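Local coordinates for N5-Carboxyaminoimidazole ribonucleotide synthetase (Staphylococcus aureus subsp. aureus, PDB 3ORQ), which catalyses the ATP-dependent joining of 5-aminoimidazole ribonucleotide and bicarbonate into N5-carboxyaminoimidazole ribonucleotide in purine biosynthesis, at residues K25-S30 against S289-H294; T208-Q213 against H280-A285; K321-L326 against S344-S349. All blocks are in the same frame, centred on the assembly; numbering follows the deposited sequence.

Overall arrangement
Interactions 1 and 2 have centres 12 Å apart: helices 282-285 and 290-298 follow each other across a short connection, and Gln290 N lies 3.1 Å from Ser282 OG, a probable hydrogen bond. Interaction 1 joins the N-terminal Rossmann-like part to the ATP-grasp domain, and interaction 2 is internal to the latter. Interaction 3 stands apart on the C-terminal domain, its centre 25 and 26 Å from theirs. It reaches closest to a ligand: the Lys347 side chain is about 5 Å from bound pyrophosphate, while the side chain of Met26 is about 11 Å from it and that of Gln213 about 12 Å from both ADP and magnesium. Interactions 1 and 3 both touch the second subunit.

Interaction 1: residues K25-S30 against S289-H294; sequences KMMAQS and SQFDTH
Met26 faces Phe291 squarely: its CB stands 3.6 Å from the centroid of the Phe291 ring and only 5° off the ring normal, a CH-pi contact over the middle of one face, while Gln290 CG lies on the opposite face. The chain then passes over the rim, with Met26 SE 3.7 Å from Phe291 CE2 in an oblique Met-aromatic contact, and a bend at chi3 (-89°) brings CE round to CZ. Both methionines are selenomethionine in the crystal.

Met27, next along, is straight beyond CG. Its CG touches Phe291 CD1 at 3.9 Å, and its CE sits over one face of the His294 imidazole, 3.6 Å from His294 NE2. That imidazole is fixed by hydrogen bonds to Thr78 OG1 and Thr253 N, so the methyl packs on a ring whose rotation is already set.

Over these short segments the axes of helices 25-30 and 290-294 come within 8.6 Å and cross at -64°. Helix 22-33 follows strand 14-18 of the parallel sheet through a glycine-rich turn, consistent with a Rossmann-type strand-turn-helix, and it packs here on helix 290-298 of the ATP-grasp part.

One turn further on, Ser30 OG donates to Asp292 OD1 at 2.8 Å, meeting the anti side of that oxygen well out of the carboxylate plane; Lys33 NZ forms a salt bridge to the same oxygen. Asp292 OD2 accepts from Ser289 N, and Ser289 OG accepts from Asp292 N at 3.2 Å, a capping box. One water lies 2.7 Å from Ser289 OG and donates to Ser30 OG.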
loop_
_atom_site.group_PDB
_atom_site.type_symbol
_atom_site.label_atom_id
_atom_site.label_comp_id
_atom_site.label_asym_id
_atom_site.label_seq_id
_atom_site.Cartn_x
_atom_site.Cartn_y
_atom_site.Cartn_z
ATOM N N LYS A 25 8.048 -8.508 3.135
ATOM C CA LYS A 25 6.646 -8.532 2.767
ATOM C C LYS A 25 6.276 -7.171 2.245
ATOM O O LYS A 25 5.663 -7.016 1.195
ATOM C CB LYS A 25 5.783 -8.872 4.014
ATOM C CG LYS A 25 4.222 -8.710 3.807
ATOM C CD LYS A 25 3.412 -8.915 5.119
ATOM C CE LYS A 25 1.927 -8.877 4.778
ATOM N NZ LYS A 25 1.101 -9.095 5.962
HETATM N N MSE A 26 6.653 -6.147 2.977
HETATM C CA MSE A 26 6.285 -4.806 2.563
HETATM C C MSE A 26 7.021 -4.351 1.265
HETATM O O MSE A 26 6.459 -3.603 0.450
HETATM C CB MSE A 26 6.497 -3.867 3.733
HETATM C CG MSE A 26 5.550 -4.157 4.915
HETATM SE SE MSE A 26 5.773 -2.851 6.385
HETATM C CE MSE A 26 7.149 -3.746 7.348
HETATM N N MSE A 27 8.258 -4.810 1.074
HETATM C CA MSE A 27 8.983 -4.586 -0.166
HETATM C C MSE A 27 8.205 -5.235 -1.291
HETATM O O MSE A 27 8.081 -4.639 -2.363
HETATM C CB MSE A 27 10.353 -5.299 -0.136
HETATM C CG MSE A 27 11.480 -4.619 0.663
HETATM SE SE MSE A 27 13.156 -5.632 0.515
HETATM C CE MSE A 27 14.229 -4.632 1.779
ATOM N N ALA A 28 7.747 -6.478 -1.072
ATOM C CA ALA A 28 7.064 -7.248 -2.128
ATOM C C ALA A 28 5.702 -6.634 -2.493
ATOM O O ALA A 28 5.305 -6.630 -3.688
ATOM C CB ALA A 28 6.888 -8.748 -1.712
ATOM N N GLN A 29 4.995 -6.100 -1.481
ATOM C CA GLN A 29 3.733 -5.385 -1.758
ATOM C C GLN A 29 3.949 -4.150 -2.615
ATOM O O GLN A 29 3.188 -3.914 -3.559
ATOM C CB GLN A 29 2.970 -5.058 -0.480
ATOM C CG GLN A 29 2.454 -6.361 0.198
ATOM C CD GLN A 29 1.410 -6.104 1.298
ATOM O OE1 GLN A 29 0.238 -6.093 1.021
ATOM N NE2 GLN A 29 1.862 -5.837 2.535
ATOM N N SER A 30 5.007 -3.380 -2.344
ATOM C CA SER A 30 5.328 -2.262 -3.233
ATOM C C SER A 30 5.708 -2.740 -4.637
ATOM O O SER A 30 5.265 -2.169 -5.643
ATOM C CB SER A 30 6.485 -1.394 -2.707
ATOM O OG SER A 30 6.012 -0.619 -1.630
ATOM N N SER A 289 6.848 5.766 0.410
ATOM C CA SER A 289 7.291 5.038 1.605
ATOM C C SER A 289 8.707 4.560 1.402
ATOM O O SER A 289 9.198 4.554 0.295
ATOM C CB SER A 289 6.372 3.832 1.910
ATOM O OG SER A 289 6.777 2.691 1.159
ATOM N N GLN A 290 9.338 4.094 2.464
ATOM C CA GLN A 290 10.723 3.658 2.375
ATOM C C GLN A 290 10.847 2.409 1.529
ATOM O O GLN A 290 11.927 2.112 1.005
ATOM C CB GLN A 290 11.322 3.463 3.778
ATOM C CG GLN A 290 10.586 2.510 4.677
ATOM C CD GLN A 290 11.391 2.078 5.888
ATOM O OE1 GLN A 290 10.836 1.521 6.837
ATOM N NE2 GLN A 290 12.695 2.289 5.848
ATOM N N PHE A 291 9.737 1.688 1.385
ATOM C CA PHE A 291 9.709 0.503 0.488
ATOM C C PHE A 291 9.526 0.900 -0.981
ATOM O O PHE A 291 10.164 0.286 -1.859
ATOM C CB PHE A 291 8.618 -0.509 0.941
ATOM C CG PHE A 291 8.769 -0.905 2.367
ATOM C CD1 PHE A 291 9.785 -1.792 2.742
ATOM C CD2 PHE A 291 8.012 -0.262 3.373
ATOM C CE1 PHE A 291 9.981 -2.127 4.084
ATOM C CE2 PHE A 291 8.195 -0.589 4.726
ATOM C CZ PHE A 291 9.170 -1.532 5.080
ATOM N N ASP A 292 8.684 1.916 -1.258
ATOM C CA ASP A 292 8.535 2.376 -2.629
ATOM C C ASP A 292 9.901 2.820 -3.142
ATOM O O ASP A 292 10.338 2.368 -4.192
ATOM C CB ASP A 292 7.569 3.562 -2.736
ATOM C CG ASP A 292 6.151 3.226 -2.271
ATOM O OD1 ASP A 292 5.684 2.050 -2.417
ATOM O OD2 ASP A 292 5.518 4.166 -1.712
ATOM N N THR A 293 10.566 3.712 -2.421
ATOM C CA THR A 293 11.865 4.186 -2.886
ATOM C C THR A 293 12.904 3.018 -2.927
ATOM O O THR A 293 13.790 3.004 -3.736
ATOM C CB THR A 293 12.386 5.348 -2.040
ATOM O OG1 THR A 293 12.429 4.947 -0.669
ATOM C CG2 THR A 293 11.471 6.552 -2.158
ATOM N N HIS A 294 12.760 2.018 -2.080
ATOM C CA HIS A 294 13.702 0.917 -2.138
ATOM C C HIS A 294 13.615 0.228 -3.491
ATOM O O HIS A 294 14.646 -0.055 -4.126
ATOM C CB HIS A 294 13.437 -0.103 -1.026
ATOM C CG HIS A 294 14.508 -1.150 -0.914
ATOM N ND1 HIS A 294 15.706 -0.919 -0.276
ATOM C CD2 HIS A 294 14.570 -2.426 -1.363
ATOM C CE1 HIS A 294 16.449 -2.007 -0.306
ATOM N NE2 HIS A 294 15.798 -2.932 -0.980
HETATM O O HOH W 1 4.715 0.887 0.946
#

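Interaction 2: residues T208-Q213 against H280-A285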
loop_
_atom_site.group_PDB
_atom_site.type_symbol
_atom_site.label_atom_id
_atom_site.label_comp_id
_atom_site.label_asym_id
_atom_site.label_seq_id
_atom_site.Cartn_x
_atom_site.Cartn_y
_atom_site.Cartn_z
ATOM N N THR A 208 17.981 10.499 -1.554
ATOM C CA THR A 208 16.782 11.120 -0.996
ATOM C C THR A 208 16.697 10.812 0.485
ATOM O O THR A 208 17.082 9.747 0.924
ATOM C CB THR A 208 15.511 10.553 -1.645
ATOM O OG1 THR A 208 15.786 10.323 -3.022
ATOM C CG2 THR A 208 14.329 11.557 -1.550
ATOM N N PHE A 209 16.196 11.779 1.250
ATOM C CA PHE A 209 16.110 11.677 2.684
ATOM C C PHE A 209 14.652 11.779 3.121
ATOM O O PHE A 209 13.953 12.710 2.720
ATOM C CB PHE A 209 16.905 12.818 3.352
ATOM C CG PHE A 209 18.377 12.766 3.111
ATOM C CD1 PHE A 209 18.940 13.446 2.035
ATOM C CD2 PHE A 209 19.219 12.072 3.993
ATOM C CE1 PHE A 209 20.344 13.439 1.824
ATOM C CE2 PHE A 209 20.625 12.038 3.784
ATOM C CZ PHE A 209 21.177 12.736 2.698
ATOM N N PHE A 210 14.213 10.839 3.943
ATOM C CA PHE A 210 12.934 10.921 4.611
ATOM C C PHE A 210 13.038 11.894 5.787
ATOM O O PHE A 210 14.138 12.226 6.221
ATOM C CB PHE A 210 12.531 9.495 5.105
ATOM C CG PHE A 210 12.075 8.598 3.974
ATOM C CD1 PHE A 210 13.009 8.033 3.110
ATOM C CD2 PHE A 210 10.707 8.382 3.724
ATOM C CE1 PHE A 210 12.586 7.244 2.018
ATOM C CE2 PHE A 210 10.279 7.604 2.616
ATOM C CZ PHE A 210 11.207 7.037 1.777
ATOM N N PRO A 211 11.892 12.380 6.290
ATOM C CA PRO A 211 11.897 13.229 7.500
ATOM C C PRO A 211 12.598 12.538 8.680
ATOM O O PRO A 211 12.420 11.344 8.906
ATOM C CB PRO A 211 10.395 13.399 7.825
ATOM C CG PRO A 211 9.601 12.709 6.636
ATOM C CD PRO A 211 10.602 12.450 5.548
ATOM N N LEU A 212 13.372 13.303 9.447
ATOM C CA LEU A 212 14.010 12.812 10.668
ATOM C C LEU A 212 12.965 12.254 11.602
ATOM O O LEU A 212 11.897 12.822 11.773
ATOM C CB LEU A 212 14.770 13.942 11.345
ATOM C CG LEU A 212 15.765 13.508 12.408
ATOM C CD1 LEU A 212 17.035 12.782 11.825
ATOM C CD2 LEU A 212 16.116 14.728 13.343
ATOM N N GLN A 213 13.253 11.103 12.183
ATOM C CA GLN A 213 12.283 10.445 13.015
ATOM C C GLN A 213 12.823 10.278 14.431
ATOM O O GLN A 213 14.031 10.119 14.635
ATOM C CB GLN A 213 11.803 9.110 12.388
ATOM C CG GLN A 213 12.848 8.216 11.786
ATOM C CD GLN A 213 12.701 7.969 10.282
ATOM O OE1 GLN A 213 11.907 8.588 9.577
ATOM N NE2 GLN A 213 13.520 7.067 9.791
ATOM N N HIS A 280 8.539 2.720 9.124
ATOM C CA HIS A 280 7.249 2.154 8.698
ATOM C C HIS A 280 6.151 3.199 8.545
ATOM O O HIS A 280 5.293 3.049 7.635
ATOM C CB HIS A 280 6.785 0.997 9.547
ATOM C CG HIS A 280 7.706 -0.179 9.498
ATOM N ND1 HIS A 280 8.661 -0.333 8.522
ATOM C CD2 HIS A 280 7.868 -1.222 10.344
ATOM C CE1 HIS A 280 9.359 -1.430 8.750
ATOM N NE2 HIS A 280 8.891 -1.995 9.845
ATOM N N TYR A 281 6.249 4.290 9.343
ATOM C CA TYR A 281 5.223 5.331 9.373
ATOM C C TYR A 281 5.054 5.933 7.956
ATOM O O TYR A 281 3.970 6.462 7.600
ATOM C CB TYR A 281 5.592 6.428 10.374
ATOM C CG TYR A 281 6.708 7.268 9.805
ATOM C CD1 TYR A 281 8.028 6.836 9.901
ATOM C CD2 TYR A 281 6.431 8.393 9.041
ATOM C CE1 TYR A 281 9.038 7.529 9.305
ATOM C CE2 TYR A 281 7.473 9.129 8.456
ATOM C CZ TYR A 281 8.774 8.678 8.580
ATOM O OH TYR A 281 9.833 9.357 8.004
ATOM N N SER A 282 6.125 5.886 7.152
ATOM C CA SER A 282 6.150 6.592 5.852
ATOM C C SER A 282 5.134 5.998 4.882
ATOM O O SER A 282 4.752 6.616 3.859
ATOM C CB SER A 282 7.552 6.508 5.228
ATOM O OG SER A 282 7.916 5.163 4.985
ATOM N N ILE A 283 4.676 4.792 5.188
ATOM C CA ILE A 283 3.607 4.218 4.348
ATOM C C ILE A 283 2.381 5.111 4.400
ATOM O O ILE A 283 1.831 5.430 3.388
ATOM C CB ILE A 283 3.238 2.808 4.744
ATOM C CG1 ILE A 283 4.341 1.863 4.327
ATOM C CG2 ILE A 283 1.948 2.372 4.042
ATOM C CD1 ILE A 283 4.320 0.534 5.129
ATOM N N GLU A 284 1.927 5.495 5.584
ATOM C CA GLU A 284 0.719 6.338 5.629
ATOM C C GLU A 284 1.006 7.838 5.534
ATOM O O GLU A 284 0.181 8.607 4.997
ATOM C CB GLU A 284 -0.074 6.071 6.907
ATOM C CG GLU A 284 -0.852 4.720 6.922
ATOM C CD GLU A 284 0.066 3.570 7.213
ATOM O OE1 GLU A 284 1.197 3.862 7.645
ATOM O OE2 GLU A 284 -0.304 2.396 6.974
ATOM N N ALA A 285 2.158 8.257 6.050
ATOM C CA ALA A 285 2.408 9.699 6.326
ATOM C C ALA A 285 3.132 10.465 5.226
ATOM O O ALA A 285 3.076 11.699 5.204
ATOM C CB ALA A 285 3.144 9.841 7.627
#
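Tyr281, next to Ser282 of helix 282-285, extends to meet Phe210, Pro211 and Gln213, most of its contact being made by the far end of its ring. From CB, a chi1 of 74° places CG between the backbone N and the carbonyl carbon and sends the ring out toward the strand. Ser282 CB lies over one face of the ring, offset toward the rim. On the way out CE1 comes 3.8 Å from Gln213 CD, the amide carbon, and the amide is steeply turned to the ring, the two planes 71° apart.

At the tip, OH lies among three residues. It is 3.6 Å from Pro211 CG and 4.0 Å from Phe210 CB, both apolar, and 3.4 Å from the backbone oxygen Pro211 O. The Gln213 amide approaches at the ring edge near its plane, and the side chain reaches there through a bend at chi2.

Beside the tyrosine, Ser282 CB meets Phe210 CE2 at 3.9 Å, an oblique approach to that ring. Ser282 OG faces other partners, bonded to Gly279 O and Gln290 N. Val227 of strand 221-227 packs on both Tyr281 and Pro211.

The arrangement packs the short helix 282-285 on strand 207-218, which belongs to the large antiparallel sheet that runs from the ATP-grasp region into the C-terminal domain. Gln213 is about 9 Å, side chain to side chain, from Glu194, which probably binds ATP, and this sheet-helix packing of the ATP-grasp fold therefore lies beside the nucleotide site without being part of it.

Interaction 3: residues K321-L326 against S344-S349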
loop_
_atom_site.group_PDB
_atom_site.type_symbol
_atom_site.label_atom_id
_atom_site.label_comp_id
_atom_site.label_asym_id
_atom_site.label_seq_id
_atom_site.Cartn_x
_atom_site.Cartn_y
_atom_site.Cartn_z
ATOM N N LYS A 321 2.886 -9.181 23.189
ATOM C CA LYS A 321 2.248 -8.790 24.441
ATOM C C LYS A 321 1.354 -7.581 24.235
ATOM O O LYS A 321 0.367 -7.406 24.961
ATOM C CB LYS A 321 3.290 -8.509 25.541
ATOM C CG LYS A 321 4.139 -7.246 25.292
ATOM C CD LYS A 321 5.158 -7.065 26.409
ATOM C CE LYS A 321 6.143 -5.956 26.108
ATOM N NZ LYS A 321 6.807 -5.438 27.330
ATOM N N ASP A 322 1.689 -6.745 23.252
ATOM C CA ASP A 322 0.838 -5.619 22.931
ATOM C C ASP A 322 -0.496 -6.112 22.334
ATOM O O ASP A 322 -1.567 -5.580 22.679
ATOM C CB ASP A 322 1.558 -4.652 22.001
ATOM C CG ASP A 322 2.864 -4.159 22.586
ATOM O OD1 ASP A 322 2.845 -3.818 23.781
ATOM O OD2 ASP A 322 3.901 -4.112 21.871
ATOM N N LEU A 323 -0.434 -7.136 21.470
ATOM C CA LEU A 323 -1.656 -7.801 20.966
ATOM C C LEU A 323 -2.486 -8.370 22.110
ATOM O O LEU A 323 -3.707 -8.217 22.110
ATOM C CB LEU A 323 -1.349 -8.908 19.947
ATOM C CG LEU A 323 -0.614 -8.502 18.661
ATOM C CD1 LEU A 323 -0.631 -9.651 17.699
ATOM C CD2 LEU A 323 -1.157 -7.201 18.002
ATOM N N ASP A 324 -1.830 -9.014 23.084
ATOM C CA ASP A 324 -2.569 -9.590 24.232
ATOM C C ASP A 324 -3.434 -8.527 24.902
ATOM O O ASP A 324 -4.648 -8.719 25.057
ATOM C CB ASP A 324 -1.635 -10.250 25.249
ATOM C CG ASP A 324 -0.968 -11.492 24.703
ATOM O OD1 ASP A 324 -1.545 -12.126 23.798
ATOM O OD2 ASP A 324 0.146 -11.833 25.160
ATOM N N LEU A 325 -2.779 -7.415 25.265
ATOM C CA LEU A 325 -3.399 -6.196 25.786
ATOM C C LEU A 325 -4.461 -5.543 24.877
ATOM O O LEU A 325 -5.536 -5.150 25.361
ATOM C CB LEU A 325 -2.305 -5.164 26.091
ATOM C CG LEU A 325 -2.682 -3.838 26.789
ATOM C CD1 LEU A 325 -3.270 -4.144 28.202
ATOM C CD2 LEU A 325 -1.485 -2.875 26.937
ATOM N N LEU A 326 -4.173 -5.401 23.572
ATOM C CA LEU A 326 -4.946 -4.432 22.774
ATOM C C LEU A 326 -5.875 -4.975 21.692
ATOM O O LEU A 326 -6.761 -4.241 21.211
ATOM C CB LEU A 326 -4.016 -3.344 22.186
ATOM C CG LEU A 326 -3.276 -2.477 23.203
ATOM C CD1 LEU A 326 -2.100 -1.711 22.570
ATOM C CD2 LEU A 326 -4.246 -1.500 23.861
ATOM N N SER A 344 2.504 -16.725 12.393
ATOM C CA SER A 344 1.572 -17.687 13.046
ATOM C C SER A 344 1.851 -17.965 14.523
ATOM O O SER A 344 0.960 -18.351 15.231
ATOM C CB SER A 344 1.446 -19.012 12.277
ATOM O OG SER A 344 2.696 -19.637 12.183
ATOM N N GLU A 345 3.070 -17.723 14.988
ATOM C CA GLU A 345 3.410 -17.981 16.388
ATOM C C GLU A 345 3.600 -16.716 17.206
ATOM O O GLU A 345 4.646 -16.042 17.102
ATOM C CB GLU A 345 4.655 -18.858 16.500
ATOM C CG GLU A 345 4.717 -19.607 17.839
ATOM C CD GLU A 345 6.063 -20.307 18.117
ATOM O OE1 GLU A 345 7.028 -20.084 17.353
ATOM O OE2 GLU A 345 6.156 -21.058 19.124
ATOM N N ARG A 346 2.603 -16.378 18.019
ATOM C CA ARG A 346 2.729 -15.201 18.873
ATOM C C ARG A 346 3.692 -15.401 20.079
ATOM O O ARG A 346 3.530 -16.351 20.851
ATOM C CB ARG A 346 1.341 -14.754 19.367
ATOM C CG ARG A 346 1.416 -13.487 20.226
ATOM C CD ARG A 346 0.086 -13.026 20.755
ATOM N NE ARG A 346 -0.894 -12.847 19.711
ATOM C CZ ARG A 346 -2.157 -12.466 19.925
ATOM N NH1 ARG A 346 -2.603 -12.169 21.155
ATOM N NH2 ARG A 346 -2.972 -12.364 18.889
ATOM N N LYS A 347 4.672 -14.508 20.246
ATOM C CA LYS A 347 5.515 -14.492 21.447
ATOM C C LYS A 347 5.573 -13.068 21.973
ATOM O O LYS A 347 5.448 -12.104 21.209
ATOM C CB LYS A 347 6.941 -14.974 21.179
ATOM C CG LYS A 347 7.074 -16.166 20.292
ATOM C CD LYS A 347 8.525 -16.651 20.215
ATOM C CE LYS A 347 8.721 -17.623 19.018
ATOM N NZ LYS A 347 10.042 -18.355 19.016
ATOM N N ASP A 348 5.813 -12.943 23.274
ATOM C CA ASP A 348 5.619 -11.686 23.994
ATOM C C ASP A 348 6.402 -10.522 23.426
ATOM O O ASP A 348 5.945 -9.391 23.476
ATOM C CB ASP A 348 5.959 -11.870 25.491
ATOM C CG ASP A 348 4.934 -12.763 26.241
ATOM O OD1 ASP A 348 3.786 -12.957 25.755
ATOM O OD2 ASP A 348 5.302 -13.263 27.337
ATOM N N SER A 349 7.578 -10.804 22.883
ATOM C CA SER A 349 8.486 -9.760 22.419
ATOM C C SER A 349 8.674 -9.795 20.903
ATOM O O SER A 349 9.406 -9.001 20.343
ATOM C CB SER A 349 9.855 -9.880 23.116
ATOM O OG SER A 349 9.753 -9.450 24.454
HETATM O O HOH W 2 2.236 -12.784 23.710
#
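Lys321 and Asp348 bring their backbones to 4.5 Å between CA atoms, where Lys321 N donates to Asp348 O at 3.1 Å with an N-H...O angle of 151°. The contact belongs to the C-terminal domain and sets the loop between antiparallel strands 338-340 and 351-358 against helix 320-326. Residues 344-349 of this loop lie between Lys343 and Arg350, which line the bound pyrophosphate pocket, and Arg350 NH1 bonds to Glu345 O. Lys321 CG also lies against Asp348 O.

Arg346 carries most of the side-chain contact. Its chain is extended as far as CD and turns at chi3 (-54°), which lays the guanidinium flat against Leu323; Leu323 CB is 3.6 Å from Arg346 CZ, centred over one face. At the edge, Arg346 NH1 forms a salt bridge to Asp324 OD1 at 2.8 Å, the oxygen lying in the guanidinium plane and being met on its anti side, 27° out of the carboxylate plane. Arg346 NH2 has a second salt bridge, to Glu327, so the cation is shared between two acids. Phe11 of the second subunit packs on both Leu323 and Arg346.

The other oxygen of Asp324 faces a like charge, with Asp324 OD2 3.9 Å from Asp348 OD1. One water bridges the two carboxylates, donating to Asp324 OD2 at 2.7 Å and to Asp348 OD1 at 2.6 Å.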